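PDB 4YYF: beta-N-acetylhexosaminidase from Mycobacterium smegmatis, which probably hydrolyses terminal non-reducing N-acetyl-D-hexosamine residues from N-acetyl-beta-D-hexosaminides, as a member of glycosyl hydrolase family 3. Local coordinates for residues Gly192-Asp195 against Leu199-Leu202. The protein carries 1 engineered substitution. Sequence-based numbering, arbitrary orientation.
Sequences GLRD and LPVL
Pro200 turns its ring from strand 199-205 toward the last turn of helix 179-196, where Leu193 and Arg194 receive it. The apolar part of the contact is the meeting of Leu193 and Pro200: methyl CD1 of Leu193 lies 3.9 Å from CB of Pro200, and CB of Leu193 stands 4.2 Å from the same Pro200 CB. The two side chains run past one another in opposite directions, so the leucine lies alongside the ring. Leu193 holds CG anti to its carbonyl carbon (chi1 -69°), and its extended second torsion carries CD1 out to the proline. Leu193 also touches Asp154 of the neighbouring strand 153-154.

The second approach is by a charged group against an apolar ring carbon. Arg194 NH1 comes within 3.6 Å of Pro200 CG; the two side chains cross at about a right angle, and the guanidinium meets CG obliquely. A bend at chi3 (-47°) turns the end of the arginine chain, and NE is hydrogen-bonded to the carbonyl O of Pro244, just ahead of strand 246-249.

Leu199 and Val201 point away from the helix; the backbone of Pro200 is hydrogen-bonded to Ala246 of the adjacent parallel strand 246-249. Helix 179-196 thus packs on the outside of the parallel TIM-barrel strand that follows it, across a short connection. With a carbon-carbon contact and an arginine nitrogen beside a ring carbon, the join between these segments rests on van der Waals contact, and the bond to Pro244 should limit the swing of the guanidinium beside the proline.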
ATOM      1  N   GLY A 192     -12.813  -7.487  -8.409  1.00 15.63           N
ATOM      2  CA  GLY A 192     -13.528  -6.413  -9.085  1.00 14.84           C
ATOM      3  C   GLY A 192     -12.598  -5.278  -9.454  1.00 12.69           C
ATOM      4  O   GLY A 192     -12.624  -4.789 -10.586  1.00 15.11           O
ATOM      5  N   LEU A 193     -11.748  -4.877  -8.514  1.00 11.45           N
ATOM      6  CA  LEU A 193     -10.766  -3.825  -8.783  1.00 13.22           C
ATOM      7  C   LEU A 193      -9.826  -4.251  -9.891  1.00 15.58           C
ATOM      8  O   LEU A 193      -9.574  -3.499 -10.835  1.00 15.80           O
ATOM      9  CB  LEU A 193      -9.954  -3.511  -7.520  1.00 14.05           C
ATOM     10  CG  LEU A 193     -10.683  -2.819  -6.367  1.00 14.69           C
ATOM     11  CD1 LEU A 193      -9.716  -2.626  -5.204  1.00 14.23           C
ATOM     12  CD2 LEU A 193     -11.266  -1.471  -6.796  1.00 13.74           C
ATOM     13  N   ARG A 194      -9.297  -5.467  -9.760  1.00 15.11           N
ATOM     14  CA  ARG A 194      -8.381  -6.051 -10.736  1.00 15.54           C
ATOM     15  C   ARG A 194      -9.007  -6.089 -12.133  1.00 15.66           C
ATOM     16  O   ARG A 194      -8.352  -5.752 -13.130  1.00 14.86           O
ATOM     17  CB  ARG A 194      -7.988  -7.479 -10.268  1.00 17.15           C
ATOM     18  CG  ARG A 194      -7.223  -8.353 -11.238  1.00 16.59           C
ATOM     19  CD  ARG A 194      -6.844  -9.716 -10.566  1.00 14.58           C
ATOM     20  NE  ARG A 194      -6.293  -9.445  -9.240  1.00 16.38           N
ATOM     21  CZ  ARG A 194      -6.800  -9.867  -8.087  1.00 19.26           C
ATOM     22  NH1 ARG A 194      -6.222  -9.490  -6.955  1.00 15.64           N
ATOM     23  NH2 ARG A 194      -7.863 -10.665  -8.061  1.00 16.81           N
ATOM     24  N   ASP A 195     -10.263  -6.513 -12.223  1.00 12.42           N
ATOM     25  CA  ASP A 195     -10.917  -6.583 -13.538  1.00 11.88           C
ATOM     26  C   ASP A 195     -11.190  -5.199 -14.144  1.00 15.39           C
ATOM     27  O   ASP A 195     -11.368  -5.066 -15.360  1.00 13.79           O
ATOM     28  CB  ASP A 195     -12.209  -7.418 -13.475  1.00 15.13           C
ATOM     29  CG  ASP A 195     -11.939  -8.907 -13.291  1.00 20.15           C
ATOM     30  OD1 ASP A 195     -10.772  -9.320 -13.431  1.00 19.11           O
ATOM     31  OD2 ASP A 195     -12.893  -9.672 -12.997  1.00 18.46           O
ATOM     32  N   LEU A 199      -4.836  -1.785  -9.566  1.00 14.28           N
ATOM     33  CA  LEU A 199      -4.065  -2.716  -8.741  1.00 13.43           C
ATOM     34  C   LEU A 199      -4.626  -2.728  -7.322  1.00 13.38           C
ATOM     35  O   LEU A 199      -4.563  -1.717  -6.625  1.00 13.35           O
ATOM     36  CB  LEU A 199      -2.585  -2.297  -8.686  1.00 11.05           C
ATOM     37  CG  LEU A 199      -1.707  -3.171  -7.778  1.00 13.06           C
ATOM     38  CD1 LEU A 199      -1.522  -4.605  -8.369  1.00 12.94           C
ATOM     39  CD2 LEU A 199      -0.339  -2.501  -7.552  1.00 14.55           C
ATOM     40  N   PRO A 200      -5.182  -3.868  -6.882  1.00 16.29           N
ATOM     41  CA  PRO A 200      -5.631  -3.921  -5.488  1.00 13.80           C
ATOM     42  C   PRO A 200      -4.469  -4.222  -4.535  1.00 17.27           C
ATOM     43  O   PRO A 200      -3.477  -4.847  -4.935  1.00 15.72           O
ATOM     44  CB  PRO A 200      -6.655  -5.058  -5.492  1.00 15.67           C
ATOM     45  CG  PRO A 200      -6.239  -5.953  -6.622  1.00 13.43           C
ATOM     46  CD  PRO A 200      -5.454  -5.124  -7.616  1.00 15.23           C
ATOM     47  N   VAL A 201      -4.575  -3.743  -3.296  1.00 15.11           N
ATOM     48  CA  VAL A 201      -3.516  -3.952  -2.302  1.00 14.43           C
ATOM     49  C   VAL A 201      -4.133  -4.519  -1.021  1.00 17.85           C
ATOM     50  O   VAL A 201      -4.888  -3.834  -0.344  1.00 18.11           O
ATOM     51  CB  VAL A 201      -2.767  -2.641  -1.970  1.00 12.91           C
ATOM     52  CG1 VAL A 201      -1.539  -2.941  -1.071  1.00 10.52           C
ATOM     53  CG2 VAL A 201      -2.311  -1.914  -3.259  1.00 11.75           C
ATOM     54  N   LEU A 202      -3.812  -5.771  -0.705  1.00 13.12           N
ATOM     55  CA  LEU A 202      -4.303  -6.425   0.511  1.00 14.41           C
ATOM     56  C   LEU A 202      -3.601  -5.848   1.745  1.00 15.97           C
ATOM     57  O   LEU A 202      -2.376  -5.761   1.772  1.00 17.36           O
ATOM     58  CB  LEU A 202      -4.012  -7.924   0.433  1.00 14.56           C
ATOM     59  CG  LEU A 202      -4.411  -8.645  -0.859  1.00 16.42           C
ATOM     60  CD1 LEU A 202      -3.909 -10.086  -0.833  1.00 17.28           C
ATOM     61  CD2 LEU A 202      -5.928  -8.623  -1.038  1.00 17.08           C
TER